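Local coordinates for BT_2262 (uncharacterised lipoprotein) (Bacteroides thetaiotaomicron, PDB 5FQ8) that is of unknown function but is probably a lipid-anchored surface protein, with a bacterial Ig-like domain followed by a family-specific beta-rich C-terminal domain, at residues 86-91 and 122-128; 130-136 and 152-158. All coordinates share one frame; numbering follows the deposited sequence.

Overall arrangement
Contact 1 joins two sheets, bringing the end of strand 78-87, which belongs to the Ig-like sheet, against strand 120-125 of the C-terminal domain. Contact 2 lies within the latter sheet, where strands 130-133 and 154-159 are antiparallel neighbours. Strands 120-125 and 130-133 follow each other in the chain and pair side by side, so the contacts are directly coupled: Tyr132 N lies 2.6 Å from Phe124 O, probably as a hydrogen bond. Contact 1 runs from buried aromatic packing to an exposed polar end and is held by side-chain packing and one side-chain-to-backbone hydrogen bond. Contact 2 has no fully exposed member and combines regular backbone hydrogen bonds with a buried phenylalanine cluster.

Contact 1: 86-91 and 122-128; sequences YVADNT and VIFQMEP
Tyr86 and Val122 approach from opposite directions, Val122 CG1 seated over the centre of one face of the tyrosine ring in a CH-pi contact, 3.8 Å from its centroid. Phe124 flanks the same tyrosine obliquely: the ring centroids lie 5.5 Å apart with planes at 45°, and Tyr86 CB sits off-centre above the phenylalanine ring. Placing CG between the backbone N and the carbonyl carbon (chi1 77°) keeps the Phe124 ring beside Tyr86 and Val87. At the other end Gln125 stretches its extended chain past Asp89 CB, and its NE2 donates to Thr91 O at 2.7 Å. The bond is bent, 134° at the hydrogen, but arrives in the carbonyl plane on a lone pair. Replacing Gln125 with an alanine would probably leave Thr91 O without this donor and the 89-91 loop less firmly held. Thr91 OG1 in turn donates to Asp89 OD2, 3.1 Å away, while Thr91 CG2 rests on Pro128 CB at 3.9 Å. Farther out, Ile64 and Val26 of the Ig-like sheet pack on Tyr86, and Tyr132 adjoins both aromatic rings. The contact therefore joins the Ig-like sheet to the C-terminal domain by apolar packing at one end and a single bent amide-to-carbonyl hydrogen bond at the other, where Asp89 and Glu127 bring like charges near each other and probably depend on solvent to screen them.

Contact 2: 130-136 and 152-158; sequences IFYISDF and AMVGKFE
Phe157, on an antiparallel strand pair of the C-terminal sheet, presents one ring face to Phe131 O, which stands 4.0 Å above the ring plane over its centre, while Ile133 CB meets the ring at its edge. Phe131 lies nearly parallel to Phe157, at 6°, but is slid so far that the rings barely overlap, and the touch is made by Phe131 CB on Phe157 CE1. Phe136 completes the aromatic cluster, its CZ 3.7 Å from Phe157 CD2; Ile133 CG2 sits over one face of the Phe136 ring, toward the rim, and Lys156 O and Val154 O lie near the plane of that ring at its edge. Phe131-Phe157 and Ile133-Gly155 are the hydrogen-bonded pairs. Phe131 N donates to Phe157 O at 2.7 Å and Ile133 N to Gly155 O at 3.1 Å, whereas the return bond from Gly155 N is weak. On the sheet face opposite Phe131 and Phe157, Ile130 CG2 touches Lys156 CB at 3.9 Å. Trp196 of strand 193-200 meets Phe136 edge-to-face and takes its indole N-H to Phe136 O. Beyond the strands Phe136 N donates to Met153 O, and the Asp135 carboxylate, with CG anti to the backbone N (chi1 -162°), reaches across to segment 152-158: its OD1, also bonded by Leu137 N, is met by Met153 N from above the carboxylate plane at 3.0 Å.

Contact 1: 86-91 and 122-128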
ATOM      1  N   TYR G  86       9.681 -34.998 -59.920  1.00 47.85           N
ATOM      2  CA  TYR G  86       9.667 -34.574 -61.312  1.00 65.41           C
ATOM      3  C   TYR G  86      10.621 -35.424 -62.143  1.00 65.60           C
ATOM      4  O   TYR G  86      11.690 -35.824 -61.679  1.00 75.93           O
ATOM      5  CB  TYR G  86      10.063 -33.104 -61.447  1.00 50.52           C
ATOM      6  CG  TYR G  86       9.253 -32.132 -60.624  1.00 49.56           C
ATOM      7  CD1 TYR G  86       9.598 -31.852 -59.310  1.00 48.72           C
ATOM      8  CD2 TYR G  86       8.167 -31.465 -61.171  1.00 49.72           C
ATOM      9  CE1 TYR G  86       8.874 -30.949 -58.556  1.00 48.10           C
ATOM     10  CE2 TYR G  86       7.438 -30.561 -60.426  1.00 49.16           C
ATOM     11  CZ  TYR G  86       7.795 -30.309 -59.119  1.00 48.10           C
ATOM     12  OH  TYR G  86       7.077 -29.413 -58.369  1.00 47.50           O
ATOM     13  N   VAL G  87      10.240 -35.676 -63.394  1.00 77.60           N
ATOM     14  CA  VAL G  87      10.978 -36.569 -64.283  1.00 76.65           C
ATOM     15  C   VAL G  87      11.383 -35.811 -65.541  1.00 81.60           C
ATOM     16  O   VAL G  87      10.549 -35.147 -66.166  1.00 86.11           O
ATOM     17  CB  VAL G  87      10.142 -37.810 -64.642  1.00 71.91           C
ATOM     18  CG1 VAL G  87      10.998 -38.825 -65.354  1.00 71.41           C
ATOM     19  CG2 VAL G  87       9.558 -38.412 -63.403  1.00 68.82           C
ATOM     20  N   ALA G  88      12.653 -35.941 -65.932  1.00 76.10           N
ATOM     21  CA  ALA G  88      13.181 -35.239 -67.095  1.00 80.65           C
ATOM     22  C   ALA G  88      12.887 -36.014 -68.377  1.00 79.74           C
ATOM     23  O   ALA G  88      12.164 -37.010 -68.379  1.00 80.73           O
ATOM     24  CB  ALA G  88      14.672 -34.991 -66.922  1.00 77.35           C
ATOM     25  N   ASP G  89      13.453 -35.560 -69.492  1.00 81.26           N
ATOM     26  CA  ASP G  89      13.175 -36.133 -70.798  1.00 76.73           C
ATOM     27  C   ASP G  89      14.308 -36.980 -71.351  1.00 82.25           C
ATOM     28  O   ASP G  89      14.110 -37.634 -72.384  1.00 84.62           O
ATOM     29  CB  ASP G  89      12.860 -35.013 -71.800  1.00 79.04           C
ATOM     30  CG  ASP G  89      12.377 -35.538 -73.142  1.00 77.87           C
ATOM     31  OD1 ASP G  89      11.167 -35.789 -73.276  1.00 75.63           O
ATOM     32  OD2 ASP G  89      13.212 -35.698 -74.055  1.00 80.06           O
ATOM     33  N   ASN G  90      15.481 -36.963 -70.704  1.00 80.18           N
ATOM     34  CA  ASN G  90      16.665 -37.755 -71.049  1.00 82.89           C
ATOM     35  C   ASN G  90      17.511 -37.081 -72.123  1.00 89.23           C
ATOM     36  O   ASN G  90      18.739 -37.216 -72.118  1.00 92.16           O
ATOM     37  CB  ASN G  90      16.294 -39.179 -71.496  1.00 88.07           C
ATOM     38  CG  ASN G  90      16.996 -40.241 -70.695  1.00 87.26           C
ATOM     39  OD1 ASN G  90      17.579 -39.965 -69.647  1.00 89.90           O
ATOM     40  ND2 ASN G  90      16.935 -41.474 -71.177  1.00 89.20           N
ATOM     41  N   THR G  91      16.868 -36.344 -73.027  1.00 87.25           N
ATOM     42  CA  THR G  91      17.565 -35.707 -74.139  1.00 85.05           C
ATOM     43  C   THR G  91      18.511 -34.616 -73.658  1.00 87.21           C
ATOM     44  O   THR G  91      18.221 -33.906 -72.699  1.00 84.59           O
ATOM     45  CB  THR G  91      16.552 -35.113 -75.114  1.00 82.97           C
ATOM     46  OG1 THR G  91      15.765 -36.168 -75.678  1.00 80.92           O
ATOM     47  CG2 THR G  91      17.258 -34.348 -76.223  1.00 88.93           C
ATOM     48  N   VAL G 122      11.868 -24.868 -59.642  1.00 60.16           N
ATOM     49  CA  VAL G 122      11.994 -26.177 -60.272  1.00 62.28           C
ATOM     50  C   VAL G 122      11.878 -26.024 -61.781  1.00 64.28           C
ATOM     51  O   VAL G 122      10.945 -25.380 -62.272  1.00 65.95           O
ATOM     52  CB  VAL G 122      10.920 -27.154 -59.756  1.00 60.41           C
ATOM     53  CG1 VAL G 122      11.130 -28.529 -60.347  1.00 60.62           C
ATOM     54  CG2 VAL G 122      10.935 -27.212 -58.246  1.00 63.45           C
ATOM     55  N   ILE G 123      12.813 -26.632 -62.517  1.00 68.93           N
ATOM     56  CA  ILE G 123      12.852 -26.568 -63.978  1.00 68.82           C
ATOM     57  C   ILE G 123      13.276 -27.930 -64.520  1.00 63.71           C
ATOM     58  O   ILE G 123      14.393 -28.386 -64.255  1.00 62.01           O
ATOM     59  CB  ILE G 123      13.817 -25.479 -64.494  1.00 67.78           C
ATOM     60  CG1 ILE G 123      13.590 -24.144 -63.785  1.00 69.29           C
ATOM     61  CG2 ILE G 123      13.633 -25.279 -65.974  1.00 66.44           C
ATOM     62  CD1 ILE G 123      14.485 -23.050 -64.255  1.00 68.30           C
ATOM     63  N   PHE G 124      12.406 -28.571 -65.293  1.00 60.55           N
ATOM     64  CA  PHE G 124      12.740 -29.836 -65.933  1.00 63.58           C
ATOM     65  C   PHE G 124      12.129 -29.855 -67.324  1.00 66.79           C
ATOM     66  O   PHE G 124      11.172 -29.133 -67.609  1.00 62.00           O
ATOM     67  CB  PHE G 124      12.245 -31.048 -65.119  1.00 59.80           C
ATOM     68  CG  PHE G 124      10.759 -31.304 -65.237  1.00 58.79           C
ATOM     69  CD1 PHE G 124       9.867 -30.696 -64.372  1.00 55.97           C
ATOM     70  CD2 PHE G 124      10.260 -32.162 -66.207  1.00 59.63           C
ATOM     71  CE1 PHE G 124       8.514 -30.925 -64.478  1.00 54.22           C
ATOM     72  CE2 PHE G 124       8.904 -32.396 -66.317  1.00 57.01           C
ATOM     73  CZ  PHE G 124       8.029 -31.775 -65.450  1.00 54.61           C
ATOM     74  N   GLN G 125      12.673 -30.703 -68.190  1.00 71.56           N
ATOM     75  CA  GLN G 125      12.206 -30.779 -69.570  1.00 70.58           C
ATOM     76  C   GLN G 125      11.300 -31.985 -69.762  1.00 69.82           C
ATOM     77  O   GLN G 125      11.660 -33.107 -69.399  1.00 61.94           O
ATOM     78  CB  GLN G 125      13.377 -30.828 -70.557  1.00 76.87           C
ATOM     79  CG  GLN G 125      14.399 -31.917 -70.313  1.00 75.91           C
ATOM     80  CD  GLN G 125      15.135 -32.333 -71.578  1.00 79.86           C
ATOM     81  OE1 GLN G 125      15.002 -31.709 -72.631  1.00 83.02           O
ATOM     82  NE2 GLN G 125      15.907 -33.407 -71.480  1.00 79.50           N
ATOM     83  N   MET G 126      10.129 -31.746 -70.339  1.00 70.77           N
ATOM     84  CA  MET G 126       9.166 -32.793 -70.645  1.00 73.68           C
ATOM     85  C   MET G 126       9.187 -33.194 -72.109  1.00 83.77           C
ATOM     86  O   MET G 126       8.565 -34.198 -72.471  1.00 87.57           O
ATOM     87  CB  MET G 126       7.756 -32.329 -70.270  1.00 77.79           C
ATOM     88  CG  MET G 126       7.734 -30.978 -69.572  1.00 80.57           C
ATOM     89  SD  MET G 126       6.228 -30.035 -69.853  1.00 82.44           S
ATOM     90  CE  MET G 126       4.988 -31.201 -69.313  1.00 85.47           C
ATOM     91  N   GLU G 127       9.871 -32.420 -72.948  1.00 93.07           N
ATOM     92  CA  GLU G 127      10.022 -32.618 -74.381  1.00 94.92           C
ATOM     93  C   GLU G 127      11.365 -32.021 -74.761  1.00 96.01           C
ATOM     94  O   GLU G 127      11.789 -31.036 -74.146  1.00105.12           O
ATOM     95  CB  GLU G 127       8.890 -31.941 -75.172  1.00102.80           C
ATOM     96  CG  GLU G 127       7.559 -32.675 -75.156  1.00105.81           C
ATOM     97  CD  GLU G 127       7.499 -33.813 -76.157  1.00104.83           C
ATOM     98  OE1 GLU G 127       8.564 -34.341 -76.540  1.00106.76           O
ATOM     99  OE2 GLU G 127       6.378 -34.176 -76.572  1.00102.01           O
ATOM    100  N   PRO G 128      12.052 -32.570 -75.778  1.00100.15           N
ATOM    101  CA  PRO G 128      13.466 -32.231 -75.974  1.00 94.99           C
ATOM    102  C   PRO G 128      13.710 -30.740 -76.089  1.00101.26           C
ATOM    103  O   PRO G 128      14.836 -30.274 -75.900  1.00107.77           O
ATOM    104  CB  PRO G 128      13.821 -32.952 -77.276  1.00 95.12           C
ATOM    105  CG  PRO G 128      12.806 -34.035 -77.390  1.00 97.62           C
ATOM    106  CD  PRO G 128      11.554 -33.444 -76.850  1.00101.09           C
TER

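Contact 2: 130-136 and 152-158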
ATOM      1  N   ILE G 130      10.991 -28.409 -74.820  1.00 86.08           N
ATOM      2  CA  ILE G 130      10.068 -27.725 -73.921  1.00 75.82           C
ATOM      3  C   ILE G 130      10.407 -28.074 -72.478  1.00 73.95           C
ATOM      4  O   ILE G 130      10.647 -29.239 -72.147  1.00 72.83           O
ATOM      5  CB  ILE G 130       8.609 -28.089 -74.258  1.00 80.04           C
ATOM      6  CG1 ILE G 130       8.268 -27.666 -75.688  1.00 75.23           C
ATOM      7  CG2 ILE G 130       7.657 -27.434 -73.280  1.00 70.54           C
ATOM      8  CD1 ILE G 130       8.493 -28.735 -76.732  1.00 76.34           C
ATOM      9  N   PHE G 131      10.428 -27.064 -71.615  1.00 73.67           N
ATOM     10  CA  PHE G 131      10.754 -27.234 -70.206  1.00 71.16           C
ATOM     11  C   PHE G 131       9.606 -26.741 -69.337  1.00 69.25           C
ATOM     12  O   PHE G 131       8.952 -25.749 -69.662  1.00 75.01           O
ATOM     13  CB  PHE G 131      12.015 -26.468 -69.831  1.00 68.89           C
ATOM     14  CG  PHE G 131      13.265 -26.998 -70.461  1.00 74.58           C
ATOM     15  CD1 PHE G 131      13.469 -26.917 -71.824  1.00 74.11           C
ATOM     16  CD2 PHE G 131      14.247 -27.572 -69.675  1.00 74.87           C
ATOM     17  CE1 PHE G 131      14.624 -27.409 -72.394  1.00 80.19           C
ATOM     18  CE2 PHE G 131      15.404 -28.061 -70.236  1.00 77.17           C
ATOM     19  CZ  PHE G 131      15.596 -27.980 -71.598  1.00 81.02           C
ATOM     20  N   TYR G 132       9.376 -27.426 -68.219  1.00 74.33           N
ATOM     21  CA  TYR G 132       8.371 -27.007 -67.250  1.00 71.49           C
ATOM     22  C   TYR G 132       9.024 -26.170 -66.163  1.00 69.86           C
ATOM     23  O   TYR G 132      10.072 -26.545 -65.631  1.00 67.85           O
ATOM     24  CB  TYR G 132       7.676 -28.212 -66.621  1.00 72.17           C
ATOM     25  CG  TYR G 132       6.771 -27.862 -65.457  1.00 72.60           C
ATOM     26  CD1 TYR G 132       5.440 -27.534 -65.670  1.00 72.96           C
ATOM     27  CD2 TYR G 132       7.245 -27.870 -64.145  1.00 71.60           C
ATOM     28  CE1 TYR G 132       4.608 -27.221 -64.617  1.00 74.25           C
ATOM     29  CE2 TYR G 132       6.419 -27.555 -63.085  1.00 71.25           C
ATOM     30  CZ  TYR G 132       5.103 -27.234 -63.329  1.00 70.97           C
ATOM     31  OH  TYR G 132       4.271 -26.924 -62.281  1.00 71.36           O
ATOM     32  N   ILE G 133       8.392 -25.051 -65.821  1.00 79.02           N
ATOM     33  CA  ILE G 133       8.908 -24.115 -64.830  1.00 78.16           C
ATOM     34  C   ILE G 133       7.846 -23.926 -63.761  1.00 77.12           C
ATOM     35  O   ILE G 133       6.682 -23.658 -64.077  1.00 77.82           O
ATOM     36  CB  ILE G 133       9.299 -22.769 -65.468  1.00 81.73           C
ATOM     37  CG1 ILE G 133       9.590 -21.722 -64.397  1.00 81.90           C
ATOM     38  CG2 ILE G 133       8.217 -22.281 -66.405  1.00 83.25           C
ATOM     39  CD1 ILE G 133      10.977 -21.797 -63.835  1.00 79.49           C
ATOM     40  N   SER G 134       8.245 -24.063 -62.503  1.00 73.07           N
ATOM     41  CA  SER G 134       7.279 -24.006 -61.419  1.00 69.35           C
ATOM     42  C   SER G 134       6.931 -22.587 -61.005  1.00 72.32           C
ATOM     43  O   SER G 134       5.881 -22.382 -60.392  1.00 73.26           O
ATOM     44  CB  SER G 134       7.807 -24.761 -60.210  1.00 67.00           C
ATOM     45  OG  SER G 134       9.014 -24.175 -59.769  1.00 66.46           O
ATOM     46  N   ASP G 135       7.783 -21.607 -61.313  1.00 74.82           N
ATOM     47  CA  ASP G 135       7.500 -20.229 -60.926  1.00 76.30           C
ATOM     48  C   ASP G 135       8.375 -19.308 -61.776  1.00 80.88           C
ATOM     49  O   ASP G 135       9.578 -19.187 -61.525  1.00 84.15           O
ATOM     50  CB  ASP G 135       7.748 -20.017 -59.436  1.00 69.43           C
ATOM     51  CG  ASP G 135       7.082 -18.766 -58.908  1.00 69.92           C
ATOM     52  OD1 ASP G 135       6.563 -17.978 -59.722  1.00 62.38           O
ATOM     53  OD2 ASP G 135       7.081 -18.573 -57.676  1.00 70.66           O
ATOM     54  N   PHE G 136       7.765 -18.668 -62.770  1.00 76.54           N
ATOM     55  CA  PHE G 136       8.475 -17.654 -63.537  1.00 89.28           C
ATOM     56  C   PHE G 136       8.865 -16.454 -62.695  1.00 70.84           C
ATOM     57  O   PHE G 136       9.688 -15.653 -63.143  1.00 75.20           O
ATOM     58  CB  PHE G 136       7.623 -17.160 -64.696  1.00 71.11           C
ATOM     59  CG  PHE G 136       7.887 -17.854 -65.991  1.00 73.06           C
ATOM     60  CD1 PHE G 136       9.131 -17.790 -66.583  1.00 74.69           C
ATOM     61  CD2 PHE G 136       6.876 -18.541 -66.637  1.00 71.07           C
ATOM     62  CE1 PHE G 136       9.369 -18.418 -67.780  1.00 76.14           C
ATOM     63  CE2 PHE G 136       7.104 -19.169 -67.834  1.00 72.85           C
ATOM     64  CZ  PHE G 136       8.353 -19.111 -68.409  1.00 76.05           C
ATOM     65  N   ALA G 152       2.226 -18.942 -57.534  1.00 57.59           N
ATOM     66  CA  ALA G 152       3.424 -19.143 -58.329  1.00 59.58           C
ATOM     67  C   ALA G 152       3.015 -19.215 -59.792  1.00 66.08           C
ATOM     68  O   ALA G 152       1.940 -19.727 -60.114  1.00 65.47           O
ATOM     69  CB  ALA G 152       4.152 -20.418 -57.923  1.00 57.40           C
ATOM     70  N   MET G 153       3.867 -18.705 -60.677  1.00 66.42           N
ATOM     71  CA  MET G 153       3.502 -18.568 -62.086  1.00 76.47           C
ATOM     72  C   MET G 153       4.049 -19.752 -62.868  1.00 72.93           C
ATOM     73  O   MET G 153       5.163 -19.722 -63.382  1.00 74.19           O
ATOM     74  CB  MET G 153       4.017 -17.253 -62.642  1.00 65.41           C
ATOM     75  CG  MET G 153       3.549 -16.974 -64.050  1.00 67.61           C
ATOM     76  SD  MET G 153       4.016 -15.335 -64.587  1.00 71.66           S
ATOM     77  CE  MET G 153       4.831 -15.765 -66.107  1.00 77.26           C
ATOM     78  N   VAL G 154       3.244 -20.803 -62.981  1.00 76.37           N
ATOM     79  CA  VAL G 154       3.654 -22.007 -63.693  1.00 78.77           C
ATOM     80  C   VAL G 154       3.624 -21.735 -65.188  1.00 84.74           C
ATOM     81  O   VAL G 154       3.126 -20.693 -65.624  1.00 86.75           O
ATOM     82  CB  VAL G 154       2.756 -23.200 -63.326  1.00 76.26           C
ATOM     83  CG1 VAL G 154       2.754 -23.407 -61.830  1.00 75.86           C
ATOM     84  CG2 VAL G 154       1.347 -22.970 -63.822  1.00 80.00           C
ATOM     85  N   GLY G 155       4.161 -22.653 -65.978  1.00 84.61           N
ATOM     86  CA  GLY G 155       4.108 -22.519 -67.418  1.00 81.76           C
ATOM     87  C   GLY G 155       5.148 -23.398 -68.082  1.00 79.10           C
ATOM     88  O   GLY G 155       5.832 -24.181 -67.429  1.00 77.46           O
ATOM     89  N   LYS G 156       5.242 -23.253 -69.403  1.00 83.36           N
ATOM     90  CA  LYS G 156       6.217 -23.978 -70.206  1.00 83.08           C
ATOM     91  C   LYS G 156       7.015 -22.998 -71.057  1.00 82.16           C
ATOM     92  O   LYS G 156       6.567 -21.885 -71.344  1.00 85.83           O
ATOM     93  CB  LYS G 156       5.547 -25.022 -71.111  1.00 82.43           C
ATOM     94  CG  LYS G 156       4.437 -25.810 -70.441  1.00 72.66           C
ATOM     95  CD  LYS G 156       4.095 -27.085 -71.202  1.00 75.64           C
ATOM     96  CE  LYS G 156       2.762 -27.655 -70.738  1.00 75.57           C
ATOM     97  NZ  LYS G 156       2.741 -29.144 -70.648  1.00 77.56           N
ATOM     98  N   PHE G 157       8.216 -23.422 -71.456  1.00 81.68           N
ATOM     99  CA  PHE G 157       9.033 -22.643 -72.378  1.00 91.92           C
ATOM    100  C   PHE G 157       9.903 -23.583 -73.205  1.00 85.65           C
ATOM    101  O   PHE G 157      10.252 -24.677 -72.756  1.00 79.17           O
ATOM    102  CB  PHE G 157       9.880 -21.594 -71.639  1.00 76.66           C
ATOM    103  CG  PHE G 157      10.801 -22.152 -70.584  1.00 85.48           C
ATOM    104  CD1 PHE G 157      11.976 -22.789 -70.931  1.00 85.68           C
ATOM    105  CD2 PHE G 157      10.508 -22.001 -69.243  1.00 80.54           C
ATOM    106  CE1 PHE G 157      12.841 -23.267 -69.979  1.00 80.20           C
ATOM    107  CE2 PHE G 157      11.364 -22.493 -68.276  1.00 79.76           C
ATOM    108  CZ  PHE G 157      12.531 -23.130 -68.646  1.00 83.98           C
ATOM    109  N   GLU G 158      10.248 -23.147 -74.423  1.00 87.94           N
ATOM    110  CA  GLU G 158      10.924 -23.981 -75.425  1.00 84.53           C
ATOM    111  C   GLU G 158      12.282 -23.384 -75.784  1.00 96.16           C
ATOM    112  O   GLU G 158      12.350 -22.371 -76.487  1.00103.27           O
ATOM    113  CB  GLU G 158      10.068 -24.131 -76.679  1.00 86.35           C
ATOM    114  CG  GLU G 158      10.674 -25.031 -77.740  1.00 85.20           C
ATOM    115  CD  GLU G 158       9.999 -24.893 -79.088  1.00 92.95           C
ATOM    116  OE1 GLU G 158       8.754 -24.782 -79.129  1.00 86.16           O
ATOM    117  OE2 GLU G 158      10.718 -24.889 -80.107  1.00 89.37           O
TER